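Local coordinates for ESX-5 secretion system protein EccC5 (Mycobacterium tuberculosis, PDB 6J18), which is an ATP-binding FtsK-type component of the ESX-5 type VII secretion system, which secretes EsxN and a number of PE_PGRS and PPE proteins, at residues A[119-124]-A[201-206]; A[140-143]-A[149-152]. All coordinates share one frame; numbering follows the deposited sequence.

Interaction 1: A[119-124]-A[201-206]; sequences RLYAPG and GPEIFL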
loop_
_atom_site.group_PDB
_atom_site.type_symbol
_atom_site.label_atom_id
_atom_site.label_comp_id
_atom_site.label_asym_id
_atom_site.label_seq_id
_atom_site.Cartn_x
_atom_site.Cartn_y
_atom_site.Cartn_z
ATOM N N ARG A 119 -14.301 2.104 -2.571
ATOM C CA ARG A 119 -15.011 2.995 -3.486
ATOM C C ARG A 119 -14.787 2.615 -4.948
ATOM O O ARG A 119 -15.724 2.605 -5.748
ATOM C CB ARG A 119 -14.578 4.449 -3.265
ATOM C CG ARG A 119 -15.129 5.417 -4.310
ATOM C CD ARG A 119 -14.799 6.867 -3.990
ATOM N NE ARG A 119 -13.418 7.215 -4.318
ATOM C CZ ARG A 119 -13.017 7.642 -5.512
ATOM N NH1 ARG A 119 -13.892 7.767 -6.503
ATOM N NH2 ARG A 119 -11.741 7.940 -5.720
ATOM N N LEU A 120 -13.544 2.292 -5.288
ATOM C CA LEU A 120 -13.142 2.147 -6.683
ATOM C C LEU A 120 -13.247 0.722 -7.220
ATOM O O LEU A 120 -13.319 0.516 -8.431
ATOM C CB LEU A 120 -11.711 2.652 -6.851
ATOM C CG LEU A 120 -11.536 4.141 -6.558
ATOM C CD1 LEU A 120 -10.083 4.446 -6.278
ATOM C CD2 LEU A 120 -12.051 4.979 -7.720
ATOM N N TYR A 121 -13.253 -0.256 -6.323
ATOM C CA TYR A 121 -13.258 -1.655 -6.735
ATOM C C TYR A 121 -14.492 -2.408 -6.261
ATOM O O TYR A 121 -15.037 -2.121 -5.195
ATOM C CB TYR A 121 -12.021 -2.377 -6.206
ATOM C CG TYR A 121 -10.697 -1.901 -6.757
ATOM C CD1 TYR A 121 -10.036 -0.818 -6.192
ATOM C CD2 TYR A 121 -10.092 -2.555 -7.825
ATOM C CE1 TYR A 121 -8.819 -0.388 -6.684
ATOM C CE2 TYR A 121 -8.875 -2.132 -8.324
ATOM C CZ TYR A 121 -8.244 -1.048 -7.748
ATOM O OH TYR A 121 -7.031 -0.621 -8.237
ATOM N N ALA A 122 -14.916 -3.384 -7.056
ATOM C CA ALA A 122 -15.916 -4.344 -6.616
ATOM C C ALA A 122 -15.280 -5.273 -5.585
ATOM O O ALA A 122 -14.081 -5.542 -5.656
ATOM C CB ALA A 122 -16.461 -5.134 -7.798
ATOM N N PRO A 123 -16.073 -5.754 -4.615
ATOM C CA PRO A 123 -15.550 -6.669 -3.592
ATOM C C PRO A 123 -15.000 -7.963 -4.195
ATOM O O PRO A 123 -15.691 -8.619 -4.976
ATOM C CB PRO A 123 -16.773 -6.943 -2.709
ATOM C CG PRO A 123 -17.950 -6.639 -3.576
ATOM C CD PRO A 123 -17.510 -5.490 -4.431
ATOM N N GLY A 124 -13.774 -8.323 -3.829
ATOM C CA GLY A 124 -13.085 -9.427 -4.472
ATOM C C GLY A 124 -12.684 -10.596 -3.589
ATOM O O GLY A 124 -11.920 -11.459 -4.020
ATOM N N GLY A 201 -8.794 -13.388 -11.752
ATOM C CA GLY A 201 -9.003 -13.076 -10.355
ATOM C C GLY A 201 -8.836 -11.605 -10.056
ATOM O O GLY A 201 -8.388 -10.838 -10.907
ATOM N N PRO A 202 -9.187 -11.206 -8.828
ATOM C CA PRO A 202 -9.154 -9.801 -8.430
ATOM C C PRO A 202 -7.745 -9.299 -8.171
ATOM O O PRO A 202 -6.802 -10.084 -8.035
ATOM C CB PRO A 202 -9.963 -9.793 -7.137
ATOM C CG PRO A 202 -9.697 -11.133 -6.549
ATOM C CD PRO A 202 -9.600 -12.081 -7.718
ATOM N N GLU A 203 -7.618 -7.976 -8.127
ATOM C CA GLU A 203 -6.385 -7.318 -7.711
ATOM C C GLU A 203 -6.129 -7.645 -6.246
ATOM O O GLU A 203 -7.053 -7.630 -5.435
ATOM C CB GLU A 203 -6.474 -5.803 -7.937
ATOM C CG GLU A 203 -6.609 -5.417 -9.409
ATOM C CD GLU A 203 -5.331 -5.657 -10.180
ATOM O OE1 GLU A 203 -4.287 -5.023 -9.871
ATOM O OE2 GLU A 203 -5.362 -6.502 -11.097
ATOM N N ILE A 204 -4.884 -7.970 -5.916
ATOM C CA ILE A 204 -4.531 -8.354 -4.553
ATOM C C ILE A 204 -3.751 -7.250 -3.848
ATOM O O ILE A 204 -2.675 -6.855 -4.294
ATOM C CB ILE A 204 -3.708 -9.658 -4.530
ATOM C CG1 ILE A 204 -4.573 -10.830 -4.994
ATOM C CG2 ILE A 204 -3.161 -9.927 -3.133
ATOM C CD1 ILE A 204 -3.817 -12.130 -5.141
ATOM N N PHE A 205 -4.308 -6.751 -2.750
ATOM C CA PHE A 205 -3.637 -5.744 -1.939
ATOM C C PHE A 205 -3.096 -6.358 -0.654
ATOM O O PHE A 205 -3.864 -6.721 0.238
ATOM C CB PHE A 205 -4.586 -4.590 -1.601
ATOM C CG PHE A 205 -4.967 -3.742 -2.783
ATOM C CD1 PHE A 205 -5.996 -4.124 -3.627
ATOM C CD2 PHE A 205 -4.300 -2.555 -3.040
ATOM C CE1 PHE A 205 -6.349 -3.338 -4.712
ATOM C CE2 PHE A 205 -4.648 -1.766 -4.121
ATOM C CZ PHE A 205 -5.673 -2.157 -4.958
ATOM N N LEU A 206 -1.777 -6.486 -0.567
ATOM C CA LEU A 206 -1.138 -6.901 0.673
ATOM C C LEU A 206 -0.851 -5.667 1.514
ATOM O O LEU A 206 0.065 -4.901 1.215
ATOM C CB LEU A 206 0.151 -7.680 0.402
ATOM C CG LEU A 206 1.018 -7.993 1.628
ATOM C CD1 LEU A 206 0.236 -8.787 2.666
ATOM C CD2 LEU A 206 2.280 -8.737 1.218
#
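Gly124 O accepts a hydrogen bond from Gln139 NE2 and is touched by the Pro202 ring, with Pro202 CG 3.4 Å from Gly124 O. This is one end of a contact across the central sheet of the P-loop, FtsK-type ATPase domain. Strand 137-143 runs between strands 122-123 and 203-208 and pairs in parallel with both, so the two segments do not pair with each other; the Tyr121 group packs on the Ala138 side, while Gly124 and Pro202 meet near Gln139. The other end is a T-shaped aromatic pair. Phe205 directs its edge at the face of Tyr121, the centroids being 5.5 Å apart and the planes at 76°. Tyr121 is the first residue to depart from helical geometry after helix 106-120; its CG is anti to the carbonyl carbon (chi1 -65°), which carries the ring over Ala138 toward Phe205. Glu203 approaches the same ring obliquely through its aliphatic part, with Glu203 CG 4.1 Å from Tyr121 CE2, while its OE1 is hydrogen-bonded to His238. His238 also stacks on the Phe205 ring. At the aromatic junction Phe205 CZ does the touching, 4.0 Å from Tyr121 CZ and 3.9 Å from Tyr121 OH, which lies near the Phe205 plane.

Interaction 2: A[140-143]-A[149-152]; sequences VWLV and LLTA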
loop_
_atom_site.group_PDB
_atom_site.type_symbol
_atom_site.label_atom_id
_atom_site.label_comp_id
_atom_site.label_asym_id
_atom_site.label_seq_id
_atom_site.Cartn_x
_atom_site.Cartn_y
_atom_site.Cartn_z
ATOM N N VAL A 140 -8.221 -7.993 -0.324
ATOM C CA VAL A 140 -7.262 -7.480 0.651
ATOM C C VAL A 140 -6.717 -8.570 1.571
ATOM O O VAL A 140 -7.472 -9.357 2.139
ATOM C CB VAL A 140 -7.887 -6.362 1.514
ATOM C CG1 VAL A 140 -6.960 -5.981 2.663
ATOM C CG2 VAL A 140 -8.210 -5.148 0.656
ATOM N N TRP A 141 -5.394 -8.607 1.697
ATOM C CA TRP A 141 -4.718 -9.489 2.640
ATOM C C TRP A 141 -4.034 -8.626 3.696
ATOM O O TRP A 141 -3.029 -7.969 3.420
ATOM C CB TRP A 141 -3.711 -10.388 1.919
ATOM C CG TRP A 141 -4.340 -11.275 0.879
ATOM C CD1 TRP A 141 -4.977 -10.875 -0.262
ATOM C CD2 TRP A 141 -4.382 -12.707 0.878
ATOM N NE1 TRP A 141 -5.420 -11.969 -0.966
ATOM C CE2 TRP A 141 -5.066 -13.108 -0.288
ATOM C CE3 TRP A 141 -3.910 -13.693 1.751
ATOM C CZ2 TRP A 141 -5.289 -14.444 -0.605
ATOM C CZ3 TRP A 141 -4.132 -15.022 1.436
ATOM C CH2 TRP A 141 -4.817 -15.386 0.269
ATOM N N LEU A 142 -4.589 -8.625 4.904
ATOM C CA LEU A 142 -4.235 -7.621 5.902
ATOM C C LEU A 142 -3.383 -8.157 7.053
ATOM O O LEU A 142 -3.790 -9.070 7.767
ATOM C CB LEU A 142 -5.516 -6.992 6.462
ATOM C CG LEU A 142 -5.398 -5.885 7.511
ATOM C CD1 LEU A 142 -4.752 -4.643 6.917
ATOM C CD2 LEU A 142 -6.769 -5.558 8.090
ATOM N N VAL A 143 -2.198 -7.580 7.226
ATOM C CA VAL A 143 -1.401 -7.827 8.423
ATOM C C VAL A 143 -1.603 -6.662 9.384
ATOM O O VAL A 143 -1.138 -5.552 9.131
ATOM C CB VAL A 143 0.099 -7.983 8.110
ATOM C CG1 VAL A 143 0.870 -8.304 9.382
ATOM C CG2 VAL A 143 0.315 -9.068 7.073
ATOM N N LEU A 149 -7.397 -1.987 11.711
ATOM C CA LEU A 149 -7.903 -1.856 10.350
ATOM C C LEU A 149 -8.848 -2.987 9.964
ATOM O O LEU A 149 -9.177 -3.154 8.789
ATOM C CB LEU A 149 -6.733 -1.796 9.370
ATOM C CG LEU A 149 -5.733 -0.675 9.656
ATOM C CD1 LEU A 149 -4.401 -0.942 8.973
ATOM C CD2 LEU A 149 -6.309 0.662 9.217
ATOM N N LEU A 150 -9.286 -3.754 10.957
ATOM C CA LEU A 150 -10.121 -4.929 10.718
ATOM C C LEU A 150 -11.479 -4.602 10.107
ATOM O O LEU A 150 -12.100 -5.452 9.472
ATOM C CB LEU A 150 -10.339 -5.703 12.022
ATOM C CG LEU A 150 -9.302 -6.725 12.500
ATOM C CD1 LEU A 150 -7.874 -6.316 12.163
ATOM C CD2 LEU A 150 -9.457 -6.953 14.000
ATOM N N THR A 151 -11.940 -3.372 10.301
ATOM C CA THR A 151 -13.285 -3.008 9.876
ATOM C C THR A 151 -13.307 -1.832 8.907
ATOM O O THR A 151 -14.370 -1.279 8.624
ATOM C CB THR A 151 -14.170 -2.661 11.084
ATOM O OG1 THR A 151 -13.673 -1.478 11.719
ATOM C CG2 THR A 151 -14.159 -3.804 12.079
ATOM N N ALA A 152 -12.140 -1.446 8.401
ATOM C CA ALA A 152 -12.070 -0.409 7.377
ATOM C C ALA A 152 -12.774 -0.895 6.114
ATOM O O ALA A 152 -13.374 -0.110 5.380
ATOM C CB ALA A 152 -10.626 -0.038 7.082
#
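A type I beta turn from Leu149 to Ala152, in the loop that follows strand 137-143 of the P-loop ATPase core, folds back over that strand and rests on Leu142. One methyl, Leu142 CD2, makes the closest contacts with both turn residues that it meets. It sits 3.5 Å from Leu149 O and 4.0 Å from Leu149 CB, so it packs against the peptide as well as the start of the side chain. It also reaches Leu150 CD1, at 4.3 Å. The extended first torsion of Leu142, with CG opposite the backbone N (chi1 -179°), carries the branch out from the strand to meet the turn.

The two turn leucines use different geometry. Leu149 has its CB directed at the strand. Leu150 has its CB directed away from it, yet its chain curls back to bring CD1 near Leu142 and also touches Asp144. No hydrogen bond joins the two segments, and the contact is van der Waals packing, of methyl on peptide and on side chain, with 120 Å² buried in total. Within the turn Ala152 N makes only a weak bond to Leu149 O (3.4 Å); Leu149 N is hydrogen-bonded to Asp144 OD2, from the loop just before it.

Beyond the pair, Leu149 packs on Thr107, Leu110 and Ala111 of helix 106-120, and on Asp209, just past the end of strand 203-208. Its side chain is about 7 Å from the bound magnesium ion and about 8 Å from ATP. Leu149, with Leu142 beside it, thus packs between strand 137-143 and helix 106-120 near the nucleotide site, the helix being the one that follows the phosphate-binding loop, as in the alpha/beta core of P-loop ATPases.

Along the chain the order is 119-124, 140-143, 149-152, 201-206, so both segments of interaction 2 fall between those of interaction 1. Their centres lie 13 Å apart, and both reach the same sheet, where strand 137-143 has 122-123 and 203-208 as parallel neighbours. The two contacts meet directly there: Phe205 O lies 2.8 Å from Trp141 N, a probable hydrogen bond. Ile204 and Trp141 also pack together and turn to helix 165-180. Interaction 1 joins the segment just after helix 106-120 to the start of strand 203-208, away from the annotated sites, whereas Leu149 of interaction 2 is about 8 Å from ATP. Helix 106-120 connects them, ending at interaction 1 and packing on Leu149 near its start.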